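Peptide amidase (Stenotrophomonas maltophilia, PDB 1M22) probably hydrolyses amide bonds, acting as an amidase of the amidase signature family with peptide amides as likely substrates. Local coordinates at residues T96-L101 / S131-F136; K127-E132 / G144-G149; S161-S166 / I190-A195. All coordinates share one frame; numbering follows the deposited sequence.

Contact 1 of 3, residues T96-L101 / S131-F136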
ATOM      1  N   THR A  96      15.229  -0.398   9.689  1.00  9.90           N
ATOM      2  CA  THR A  96      14.482  -0.205   8.451  1.00 10.12           C
ATOM      3  C   THR A  96      15.386  -0.917   7.456  1.00 10.55           C
ATOM      4  O   THR A  96      16.372  -0.359   6.982  1.00 12.11           O
ATOM      5  CB  THR A  96      14.324   1.286   8.099  1.00  9.62           C
ATOM      6  OG1 THR A  96      13.537   1.929   9.113  1.00 12.39           O
ATOM      7  CG2 THR A  96      13.613   1.440   6.760  1.00 12.26           C
ATOM      8  N   SER A  97      15.038  -2.162   7.152  1.00  9.60           N
ATOM      9  CA  SER A  97      15.869  -3.001   6.298  1.00  9.99           C
ATOM     10  C   SER A  97      15.453  -3.258   4.864  1.00  8.69           C
ATOM     11  O   SER A  97      16.255  -3.779   4.084  1.00  9.36           O
ATOM     12  CB  SER A  97      16.040  -4.366   6.964  1.00 10.36           C
ATOM     13  OG  SER A  97      14.821  -5.100   6.930  1.00 11.10           O
ATOM     14  N   ALA A  98      14.218  -2.916   4.511  1.00  8.26           N
ATOM     15  CA  ALA A  98      13.704  -3.197   3.176  1.00  8.56           C
ATOM     16  C   ALA A  98      13.746  -4.721   2.989  1.00  7.55           C
ATOM     17  O   ALA A  98      13.700  -5.219   1.866  1.00  8.14           O
ATOM     18  CB  ALA A  98      14.554  -2.512   2.106  1.00 10.74           C
ATOM     19  N   GLY A  99      13.837  -5.447   4.104  1.00  8.24           N
ATOM     20  CA  GLY A  99      13.887  -6.901   4.065  1.00  8.29           C
ATOM     21  C   GLY A  99      15.273  -7.497   3.856  1.00  9.17           C
ATOM     22  O   GLY A  99      15.441  -8.719   3.894  1.00  9.15           O
ATOM     23  N   SER A 100      16.268  -6.639   3.651  1.00  8.27           N
ATOM     24  CA  SER A 100      17.639  -7.083   3.406  1.00  9.57           C
ATOM     25  C   SER A 100      18.491  -7.271   4.657  1.00 10.86           C
ATOM     26  O   SER A 100      18.363  -6.535   5.632  1.00 11.68           O
ATOM     27  CB  SER A 100      18.333  -6.086   2.474  1.00 10.45           C
ATOM     28  OG  SER A 100      19.705  -6.405   2.304  1.00 11.31           O
ATOM     29  N   LEU A 101      19.374  -8.264   4.616  1.00 10.06           N
ATOM     30  CA  LEU A 101      20.264  -8.519   5.739  1.00 11.96           C
ATOM     31  C   LEU A 101      21.317  -7.411   5.837  1.00 13.51           C
ATOM     32  O   LEU A 101      21.927  -7.214   6.885  1.00 16.87           O
ATOM     33  CB  LEU A 101      20.947  -9.878   5.576  1.00 12.64           C
ATOM     34  CG  LEU A 101      20.029 -11.093   5.728  1.00 13.98           C
ATOM     35  CD1 LEU A 101      20.801 -12.365   5.417  1.00 15.10           C
ATOM     36  CD2 LEU A 101      19.473 -11.140   7.144  1.00 14.31           C
ATOM     37  N   SER A 131       8.442  -7.717  -0.103  1.00  6.49           N
ATOM     38  CA  SER A 131       9.306  -8.349  -1.094  1.00  5.47           C
ATOM     39  C   SER A 131      10.593  -7.537  -0.940  1.00  5.77           C
ATOM     40  O   SER A 131      10.546  -6.306  -0.910  1.00  6.79           O
ATOM     41  CB  SER A 131       8.727  -8.157  -2.494  1.00  6.01           C
ATOM     42  OG  SER A 131       7.423  -8.706  -2.567  1.00  7.04           O
ATOM     43  N   GLU A 132      11.739  -8.208  -0.836  1.00  6.61           N
ATOM     44  CA  GLU A 132      12.997  -7.496  -0.626  1.00  7.17           C
ATOM     45  C   GLU A 132      13.210  -6.331  -1.588  1.00  5.99           C
ATOM     46  O   GLU A 132      13.010  -6.461  -2.796  1.00  7.00           O
ATOM     47  CB  GLU A 132      14.187  -8.455  -0.708  1.00  8.04           C
ATOM     48  CG  GLU A 132      15.323  -8.051   0.216  1.00  7.93           C
ATOM     49  CD  GLU A 132      16.546  -8.927   0.059  1.00  9.22           C
ATOM     50  OE1 GLU A 132      17.299  -8.720  -0.912  1.00  9.13           O
ATOM     51  OE2 GLU A 132      16.746  -9.823   0.907  1.00 10.01           O
ATOM     52  N   TRP A 133      13.626  -5.193  -1.033  1.00  6.85           N
ATOM     53  CA  TRP A 133      13.863  -3.972  -1.803  1.00  7.11           C
ATOM     54  C   TRP A 133      12.625  -3.565  -2.600  1.00  6.74           C
ATOM     55  O   TRP A 133      12.721  -3.019  -3.700  1.00  7.26           O
ATOM     56  CB  TRP A 133      15.080  -4.142  -2.727  1.00  8.59           C
ATOM     57  CG  TRP A 133      16.354  -4.329  -1.955  1.00  7.27           C
ATOM     58  CD1 TRP A 133      17.058  -5.490  -1.801  1.00  8.60           C
ATOM     59  CD2 TRP A 133      17.007  -3.352  -1.132  1.00  7.76           C
ATOM     60  NE1 TRP A 133      18.102  -5.297  -0.926  1.00  8.62           N
ATOM     61  CE2 TRP A 133      18.094  -3.995  -0.501  1.00  8.33           C
ATOM     62  CE3 TRP A 133      16.775  -1.994  -0.865  1.00  9.05           C
ATOM     63  CZ2 TRP A 133      18.950  -3.327   0.386  1.00  9.03           C
ATOM     64  CZ3 TRP A 133      17.626  -1.330   0.017  1.00  9.81           C
ATOM     65  CH2 TRP A 133      18.700  -1.999   0.632  1.00  8.06           C
ATOM     66  N   ALA A 134      11.460  -3.832  -2.011  1.00  6.28           N
ATOM     67  CA  ALA A 134      10.169  -3.514  -2.615  1.00  6.91           C
ATOM     68  C   ALA A 134      10.034  -4.121  -4.005  1.00  6.22           C
ATOM     69  O   ALA A 134       9.442  -3.536  -4.913  1.00  7.62           O
ATOM     70  CB  ALA A 134       9.969  -1.999  -2.666  1.00  7.87           C
ATOM     71  N   ASN A 135      10.587  -5.320  -4.146  1.00  7.54           N
ATOM     72  CA  ASN A 135      10.575  -6.085  -5.386  1.00  8.16           C
ATOM     73  C   ASN A 135      11.341  -5.460  -6.547  1.00  7.57           C
ATOM     74  O   ASN A 135      10.999  -5.677  -7.709  1.00 11.57           O
ATOM     75  CB  ASN A 135       9.138  -6.409  -5.817  1.00  9.15           C
ATOM     76  CG  ASN A 135       9.084  -7.539  -6.829  1.00 12.16           C
ATOM     77  OD1 ASN A 135       9.881  -8.475  -6.763  1.00 16.96           O
ATOM     78  ND2 ASN A 135       8.143  -7.464  -7.763  1.00 12.34           N
ATOM     79  N   PHE A 136      12.373  -4.685  -6.240  1.00  8.04           N
ATOM     80  CA  PHE A 136      13.179  -4.116  -7.312  1.00  9.17           C
ATOM     81  C   PHE A 136      14.606  -4.636  -7.172  1.00  8.76           C
ATOM     82  O   PHE A 136      15.567  -3.871  -7.229  1.00 11.88           O
ATOM     83  CB  PHE A 136      13.176  -2.586  -7.281  1.00  9.25           C
ATOM     84  CG  PHE A 136      13.469  -1.968  -8.618  1.00  9.33           C
ATOM     85  CD1 PHE A 136      12.514  -1.999  -9.627  1.00  9.74           C
ATOM     86  CD2 PHE A 136      14.710  -1.404  -8.887  1.00 10.47           C
ATOM     87  CE1 PHE A 136      12.788  -1.479 -10.890  1.00 10.84           C
ATOM     88  CE2 PHE A 136      14.997  -0.877 -10.149  1.00 11.17           C
ATOM     89  CZ  PHE A 136      14.032  -0.916 -11.153  1.00 11.41           C
TER
HETATM   90  O   HOH W   1      19.726  -7.549  -0.186  1.00 11.44           O
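The methyl of Ala98 sits over one face of the Trp133 indole, a CH-pi contact with Ala98 CB 4.1 Å from the centroid of the Trp133 six-membered ring and 24° off the ring normal. The methyl is displaced to the rim, so its nearest ring atom is Trp133 CE3. Farther along the indole, Ser100 CB approaches obliquely, 3.5 Å from Trp133 NE1. Trp133 CG lies anti to its own carbonyl carbon (chi1 -65°), which carries the ring back across the 97-100 turn. The backbone fixes the same pairing: Trp133 N donates to Ala98 O at 2.9 Å, while Glu132 CA brings a weaker C-H to the same oxygen at 3.4 Å. Ala98 and Gly99 are the central residues of a type I' turn, closed by Ser100 N to Ser97 O. One water, in the ring plane at the indole edge, accepts from Trp133 NE1 at 2.9 Å and from Ser100 OG at 2.7 Å, and donates to Glu132 OE1 at 2.8 Å. Glu132 OE1 also forms a salt bridge with Arg137, and Ser100 OG bonds Ala102 N. Leu334 and Leu351 pack on Trp133 from helices 319-340 and 348-357. Ala134 O has a weak hydrogen bond with Ser165 OG. The arrangement is a beta turn docked on a short left-handed helical turn (Trp133 to Asn135) beside the Ser-cisSer-Lys site of amidase signature enzymes.

Contact 2 of 3, residues K127-E132 / G144-G149; sequences KTNLSE and GWSARG
Asn129, Ser131 and Glu132, just past the end of sheet strand 123-128, grip the first arm of a small beta hairpin whose strands are 145-146 and 150-151. Side chain to side chain, the link is Ser146 OG donating to Asn129 OD1 at 2.7 Å, in the plane of the amide and on a lone pair. Ser146 OG stands between its backbone N and carbonyl carbon (chi1 74°); there it also accepts from Gly149 N at 2.9 Å, an ST motif across the hairpin bend. The Asn129 amide is held at both ends, since ND2 bonds Gly150 O and Thr152 OG1. Side chain to backbone, Ser131 OG receives Gly144 N at 2.9 Å along an almost linear path (175°), close to the catalytic Ser165. Between backbones, Glu132 N donates to Trp145 O at 3.0 Å, and Ser131 CA adds a longer C-H contact to that oxygen. Ser146 CB rests 3.4 Å from Leu130 O, and Gly149 CA faces Asn129 OD1. A second side chain to backbone bond uses Glu132: with OE1 salt-bridged to Arg137, OE2 takes Ala147 N at 3.1 Å on its anti side, 21° out of the carboxylate plane, with Ala147 CB 3.3 Å from that same OE2.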
ATOM      1  N   LYS A 127       7.131  -3.270  12.342  1.00  7.20           N
ATOM      2  CA  LYS A 127       7.324  -3.188  10.898  1.00  6.89           C
ATOM      3  C   LYS A 127       6.869  -4.469  10.211  1.00  7.19           C
ATOM      4  O   LYS A 127       6.975  -5.557  10.778  1.00  8.16           O
ATOM      5  CB  LYS A 127       8.807  -2.956  10.584  1.00  8.30           C
ATOM      6  CG  LYS A 127       9.476  -1.864  11.415  1.00  9.87           C
ATOM      7  CD  LYS A 127       8.863  -0.490  11.171  1.00 12.57           C
ATOM      8  CE  LYS A 127       9.158   0.021   9.769  1.00 14.81           C
ATOM      9  NZ  LYS A 127      10.619   0.230   9.526  1.00 12.75           N
ATOM     10  N   THR A 128       6.368  -4.343   8.986  1.00  5.76           N
ATOM     11  CA  THR A 128       5.905  -5.501   8.237  1.00  5.88           C
ATOM     12  C   THR A 128       6.845  -5.919   7.115  1.00  6.68           C
ATOM     13  O   THR A 128       7.544  -5.096   6.512  1.00  6.81           O
ATOM     14  CB  THR A 128       4.507  -5.262   7.639  1.00  5.10           C
ATOM     15  OG1 THR A 128       4.495  -4.016   6.931  1.00  7.72           O
ATOM     16  CG2 THR A 128       3.459  -5.243   8.742  1.00  7.96           C
ATOM     17  N   ASN A 129       6.854  -7.217   6.844  1.00  6.29           N
ATOM     18  CA  ASN A 129       7.695  -7.775   5.802  1.00  6.62           C
ATOM     19  C   ASN A 129       7.242  -7.295   4.430  1.00  6.47           C
ATOM     20  O   ASN A 129       6.093  -6.888   4.237  1.00  6.73           O
ATOM     21  CB  ASN A 129       7.664  -9.307   5.877  1.00  6.68           C
ATOM     22  CG  ASN A 129       8.741  -9.957   5.034  1.00  6.54           C
ATOM     23  OD1 ASN A 129       9.856  -9.449   4.935  1.00  7.29           O
ATOM     24  ND2 ASN A 129       8.420 -11.104   4.445  1.00  8.92           N
ATOM     25  N   LEU A 130       8.161  -7.351   3.475  1.00  6.77           N
ATOM     26  CA  LEU A 130       7.894  -6.919   2.115  1.00  6.65           C
ATOM     27  C   LEU A 130       8.799  -7.692   1.174  1.00  6.49           C
ATOM     28  O   LEU A 130       9.802  -8.272   1.604  1.00  7.79           O
ATOM     29  CB  LEU A 130       8.218  -5.426   1.961  1.00  6.33           C
ATOM     30  CG  LEU A 130       9.695  -5.040   2.149  1.00  7.20           C
ATOM     31  CD1 LEU A 130       9.966  -3.688   1.507  1.00  8.41           C
ATOM     32  CD2 LEU A 130      10.054  -5.015   3.632  1.00 10.16           C
ATOM     33  N   SER A 131       8.442  -7.717  -0.103  1.00  6.49           N
ATOM     34  CA  SER A 131       9.306  -8.349  -1.094  1.00  5.47           C
ATOM     35  C   SER A 131      10.593  -7.537  -0.940  1.00  5.77           C
ATOM     36  O   SER A 131      10.546  -6.306  -0.910  1.00  6.79           O
ATOM     37  CB  SER A 131       8.727  -8.157  -2.494  1.00  6.01           C
ATOM     38  OG  SER A 131       7.423  -8.706  -2.567  1.00  7.04           O
ATOM     39  N   GLU A 132      11.739  -8.208  -0.836  1.00  6.61           N
ATOM     40  CA  GLU A 132      12.997  -7.496  -0.626  1.00  7.17           C
ATOM     41  C   GLU A 132      13.210  -6.331  -1.588  1.00  5.99           C
ATOM     42  O   GLU A 132      13.010  -6.461  -2.796  1.00  7.00           O
ATOM     43  CB  GLU A 132      14.187  -8.455  -0.708  1.00  8.04           C
ATOM     44  CG  GLU A 132      15.323  -8.051   0.216  1.00  7.93           C
ATOM     45  CD  GLU A 132      16.546  -8.927   0.059  1.00  9.22           C
ATOM     46  OE1 GLU A 132      17.299  -8.720  -0.912  1.00  9.13           O
ATOM     47  OE2 GLU A 132      16.746  -9.823   0.907  1.00 10.01           O
ATOM     48  N   GLY A 144       6.522 -11.289  -1.523  1.00  7.85           N
ATOM     49  CA  GLY A 144       6.418 -11.499  -0.092  1.00  8.15           C
ATOM     50  C   GLY A 144       7.618 -12.133   0.582  1.00  7.05           C
ATOM     51  O   GLY A 144       7.563 -12.436   1.773  1.00  7.45           O
ATOM     52  N   TRP A 145       8.697 -12.341  -0.165  1.00  7.82           N
ATOM     53  CA  TRP A 145       9.898 -12.935   0.410  1.00  7.39           C
ATOM     54  C   TRP A 145      11.032 -11.935   0.582  1.00  6.22           C
ATOM     55  O   TRP A 145      11.259 -11.082  -0.275  1.00  7.40           O
ATOM     56  CB  TRP A 145      10.425 -14.078  -0.466  1.00  8.28           C
ATOM     57  CG  TRP A 145      11.701 -14.680   0.083  1.00  9.26           C
ATOM     58  CD1 TRP A 145      11.803 -15.690   0.998  1.00 10.57           C
ATOM     59  CD2 TRP A 145      13.042 -14.228  -0.166  1.00  9.47           C
ATOM     60  NE1 TRP A 145      13.122 -15.891   1.338  1.00 10.43           N
ATOM     61  CE2 TRP A 145      13.902 -15.008   0.641  1.00  9.54           C
ATOM     62  CE3 TRP A 145      13.598 -13.238  -0.988  1.00  9.86           C
ATOM     63  CZ2 TRP A 145      15.291 -14.828   0.649  1.00 10.76           C
ATOM     64  CZ3 TRP A 145      14.983 -13.059  -0.979  1.00 11.26           C
ATOM     65  CH2 TRP A 145      15.809 -13.853  -0.162  1.00 10.99           C
ATOM     66  N   SER A 146      11.739 -12.049   1.701  1.00  6.89           N
ATOM     67  CA  SER A 146      12.918 -11.230   1.957  1.00  6.76           C
ATOM     68  C   SER A 146      13.856 -12.096   2.796  1.00  8.37           C
ATOM     69  O   SER A 146      13.412 -13.018   3.483  1.00  8.65           O
ATOM     70  CB  SER A 146      12.568  -9.926   2.687  1.00  8.07           C
ATOM     71  OG  SER A 146      12.260 -10.139   4.049  1.00  7.77           O
ATOM     72  N   ALA A 147      15.151 -11.818   2.726  1.00  8.89           N
ATOM     73  CA  ALA A 147      16.111 -12.610   3.480  1.00  8.74           C
ATOM     74  C   ALA A 147      15.940 -12.437   4.984  1.00 11.34           C
ATOM     75  O   ALA A 147      16.073 -13.394   5.747  1.00 12.55           O
ATOM     76  CB  ALA A 147      17.530 -12.238   3.068  1.00 10.92           C
ATOM     77  N   ARG A 148      15.630 -11.217   5.412  1.00  9.53           N
ATOM     78  CA  ARG A 148      15.466 -10.944   6.831  1.00 10.11           C
ATOM     79  C   ARG A 148      14.105 -11.354   7.387  1.00 11.28           C
ATOM     80  O   ARG A 148      14.007 -11.777   8.539  1.00 13.83           O
ATOM     81  CB  ARG A 148      15.709  -9.456   7.104  1.00 11.06           C
ATOM     82  CG  ARG A 148      15.558  -9.052   8.559  1.00 10.81           C
ATOM     83  CD  ARG A 148      16.138  -7.666   8.815  1.00 14.27           C
ATOM     84  NE  ARG A 148      15.940  -7.238  10.197  1.00 14.27           N
ATOM     85  CZ  ARG A 148      14.996  -6.391  10.594  1.00 13.46           C
ATOM     86  NH1 ARG A 148      14.156  -5.864   9.714  1.00 12.76           N
ATOM     87  NH2 ARG A 148      14.884  -6.077  11.877  1.00 14.72           N
ATOM     88  N   GLY A 149      13.061 -11.244   6.573  1.00  8.79           N
ATOM     89  CA  GLY A 149      11.730 -11.585   7.052  1.00  9.54           C
ATOM     90  C   GLY A 149      11.162 -12.922   6.620  1.00  8.75           C
ATOM     91  O   GLY A 149      10.110 -13.338   7.104  1.00  9.66           O
TER

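Contact 3 of 3, residues S161-S166 / I190-A195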
ATOM      1  N   SER A 161       0.255 -17.059  -2.310  1.00  7.21           N
ATOM      2  CA  SER A 161       0.919 -15.772  -2.256  1.00  6.80           C
ATOM      3  C   SER A 161       0.148 -14.588  -1.708  1.00  6.13           C
ATOM      4  O   SER A 161      -1.054 -14.451  -1.933  1.00  6.69           O
ATOM      5  CB  SER A 161       1.416 -15.410  -3.655  1.00  7.76           C
ATOM      6  OG  SER A 161       2.175 -14.216  -3.626  1.00  7.70           O
ATOM      7  N   PRO A 162       0.841 -13.721  -0.956  1.00  6.40           N
ATOM      8  CA  PRO A 162       0.200 -12.529  -0.397  1.00  6.33           C
ATOM      9  C   PRO A 162       0.422 -11.379  -1.384  1.00  7.34           C
ATOM     10  O   PRO A 162      -0.030 -10.261  -1.154  1.00  7.76           O
ATOM     11  CB  PRO A 162       0.976 -12.302   0.890  1.00  7.91           C
ATOM     12  CG  PRO A 162       2.370 -12.689   0.487  1.00  6.71           C
ATOM     13  CD  PRO A 162       2.137 -13.973  -0.294  1.00  6.39           C
ATOM     14  N   CYS A 163       1.106 -11.677  -2.487  1.00  6.58           N
ATOM     15  CA  CYS A 163       1.471 -10.679  -3.496  1.00  7.01           C
ATOM     16  C   CYS A 163       2.451  -9.693  -2.831  1.00  6.95           C
ATOM     17  O   CYS A 163       3.040 -10.023  -1.802  1.00  8.12           O
ATOM     18  CB  CYS A 163       0.236  -9.953  -4.046  1.00  9.15           C
ATOM     19  SG  CYS A 163       0.525  -9.055  -5.605  1.00 14.20           S
ATOM     20  N   GLY A 164       2.631  -8.499  -3.396  1.00  7.04           N
ATOM     21  CA  GLY A 164       3.584  -7.544  -2.834  1.00  7.75           C
ATOM     22  C   GLY A 164       3.512  -6.204  -3.550  1.00  7.26           C
ATOM     23  O   GLY A 164       2.737  -6.105  -4.488  1.00  7.13           O
ATOM     24  N   SER A 165       4.413  -5.256  -3.283  1.00 15.41           N
ATOM     25  CA  SER A 165       5.543  -5.460  -2.447  1.00 10.94           C
ATOM     26  C   SER A 165       5.168  -5.197  -0.935  1.00  7.87           C
ATOM     27  O   SER A 165       5.969  -5.386  -0.032  1.00  6.61           O
ATOM     28  CB  SER A 165       6.844  -4.848  -2.750  1.00 18.17           C
ATOM     29  OG  SER A 165       6.711  -3.437  -2.776  1.00  8.29           O
ATOM     30  N   SER A 166       3.948  -4.746  -0.675  1.00  6.40           N
ATOM     31  CA  SER A 166       3.476  -4.456   0.694  1.00  5.48           C
ATOM     32  C   SER A 166       2.761  -5.682   1.262  1.00  5.98           C
ATOM     33  O   SER A 166       1.638  -5.593   1.772  1.00  8.08           O
ATOM     34  CB  SER A 166       2.493  -3.280   0.677  1.00  5.40           C
ATOM     35  OG  SER A 166       3.063  -2.110   0.107  1.00  5.56           O
ATOM     36  N   ILE A 190       0.614  -1.558  -3.517  1.00  5.35           N
ATOM     37  CA  ILE A 190      -0.379  -1.350  -2.470  1.00  5.01           C
ATOM     38  C   ILE A 190      -1.680  -2.021  -2.902  1.00  5.36           C
ATOM     39  O   ILE A 190      -2.188  -2.903  -2.212  1.00  6.74           O
ATOM     40  CB  ILE A 190      -0.680   0.146  -2.191  1.00  5.00           C
ATOM     41  CG1 ILE A 190       0.450   0.762  -1.360  1.00  6.39           C
ATOM     42  CG2 ILE A 190      -2.015   0.284  -1.438  1.00  7.02           C
ATOM     43  CD1 ILE A 190       0.325   2.258  -1.172  1.00  6.99           C
ATOM     44  N   VAL A 191      -2.199  -1.644  -4.065  1.00  5.68           N
ATOM     45  CA  VAL A 191      -3.477  -2.195  -4.497  1.00  6.53           C
ATOM     46  C   VAL A 191      -3.507  -3.684  -4.800  1.00  6.22           C
ATOM     47  O   VAL A 191      -4.516  -4.338  -4.544  1.00  6.30           O
ATOM     48  CB  VAL A 191      -4.067  -1.401  -5.700  1.00  6.46           C
ATOM     49  CG1 VAL A 191      -4.325   0.038  -5.280  1.00  8.24           C
ATOM     50  CG2 VAL A 191      -3.128  -1.452  -6.896  1.00  9.19           C
ATOM     51  N   CYS A 192      -2.415  -4.234  -5.320  1.00  6.28           N
ATOM     52  CA  CYS A 192      -2.414  -5.659  -5.627  1.00  8.70           C
ATOM     53  C   CYS A 192      -2.456  -6.515  -4.361  1.00  6.14           C
ATOM     54  O   CYS A 192      -3.328  -7.376  -4.228  1.00  6.57           O
ATOM     55  CB  CYS A 192      -1.201  -6.030  -6.479  1.00  8.10           C
ATOM     56  SG  CYS A 192      -1.507  -7.457  -7.536  1.00 22.03           S
ATOM     57  N   PRO A 193      -1.520  -6.303  -3.418  1.00  5.54           N
ATOM     58  CA  PRO A 193      -1.610  -7.145  -2.220  1.00  6.01           C
ATOM     59  C   PRO A 193      -2.873  -6.854  -1.411  1.00  6.27           C
ATOM     60  O   PRO A 193      -3.394  -7.728  -0.727  1.00  6.12           O
ATOM     61  CB  PRO A 193      -0.311  -6.841  -1.466  1.00  6.63           C
ATOM     62  CG  PRO A 193       0.091  -5.478  -1.964  1.00  6.60           C
ATOM     63  CD  PRO A 193      -0.273  -5.519  -3.427  1.00  6.37           C
ATOM     64  N   ALA A 194      -3.382  -5.629  -1.487  1.00  5.26           N
ATOM     65  CA  ALA A 194      -4.607  -5.330  -0.760  1.00  5.51           C
ATOM     66  C   ALA A 194      -5.741  -6.193  -1.329  1.00  6.03           C
ATOM     67  O   ALA A 194      -6.470  -6.849  -0.581  1.00  5.56           O
ATOM     68  CB  ALA A 194      -4.948  -3.848  -0.878  1.00  5.49           C
ATOM     69  N   ALA A 195      -5.879  -6.215  -2.652  1.00  5.00           N
ATOM     70  CA  ALA A 195      -6.932  -7.005  -3.281  1.00  6.03           C
ATOM     71  C   ALA A 195      -6.751  -8.502  -3.028  1.00  5.93           C
ATOM     72  O   ALA A 195      -7.713  -9.211  -2.720  1.00  6.26           O
ATOM     73  CB  ALA A 195      -6.962  -6.733  -4.785  1.00  6.39           C
TER
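Cys163 CB rests against the start of helix 191-196, 3.8 Å from Pro193 CA, and from there the side chain runs on toward Cys192, the residue before Pro193. With the sulfur anti to the backbone N (chi1 -164°), Cys163 SG lies 3.2 Å from Cys192 SG and 3.6 Å from Cys192 CB. No disulfide joins the two in this structure, although one has been seen in another structure of the protein; here the sulfurs are close but unbonded. Cys163 SG also takes a weak hydrogen bond from Gly164 N at 3.1 Å, within its own segment. Two residues earlier, Ser161 OG accepts from Cys163 N at 3.0 Å, an ST turn. The segment 161-166 is the serine-rich loop of the amidase signature fold. The peptide bond before Ser165 is cis, and Ser165 belongs to the Ser-cisSer-Lys triad with Lys86 and the nucleophile Ser189, its OG hydrogen-bonded to Lys86 NZ and Ser189 OG. The Pro193 ring is the part of the helix on which the loop lies. Pro193 CD lies 3.2 Å from Gly164 O and Pro193 CB 3.4 Å from Pro162 O, so the ring is set against two carbonyl oxygens of the loop; Ala170 of helix 167-174 also packs on it. Being in the first helical turn, the proline costs the helix no backbone bond, and Ala194 N still reaches Ile190 O. Ser166 CB approaches Pro193 CG at 4.2 Å, whereas Ser166 OG, held by Ser189 O, Thr184 N and Lys86 NZ, only brushes Ile190 CG1.

In the fold
Beyond strand 82-86 the chain makes the 96-101 turn, and contact 1 closes the excursion through helix 112-119 and strand 123-128 by bringing 131-136 back to it. Contact 2 starts on the end of that strand, shares Ser131 and Glu132 with contact 1, and closes the short loop to hairpin strand 145-146; the two loops overlap rather than one enclosing the other. Gly99 O to Arg148 N, a probable hydrogen bond, joins the turn to the hairpin. Contact 3 follows in series, closing the loop that runs through helix 167-174 and strand 180-185. Strands 123-128, 82-86 and 180-185 lie side by side in the central sheet. Ser131 OG packing near Gly164 and Ser165 brings all three together beside the catalytic serines.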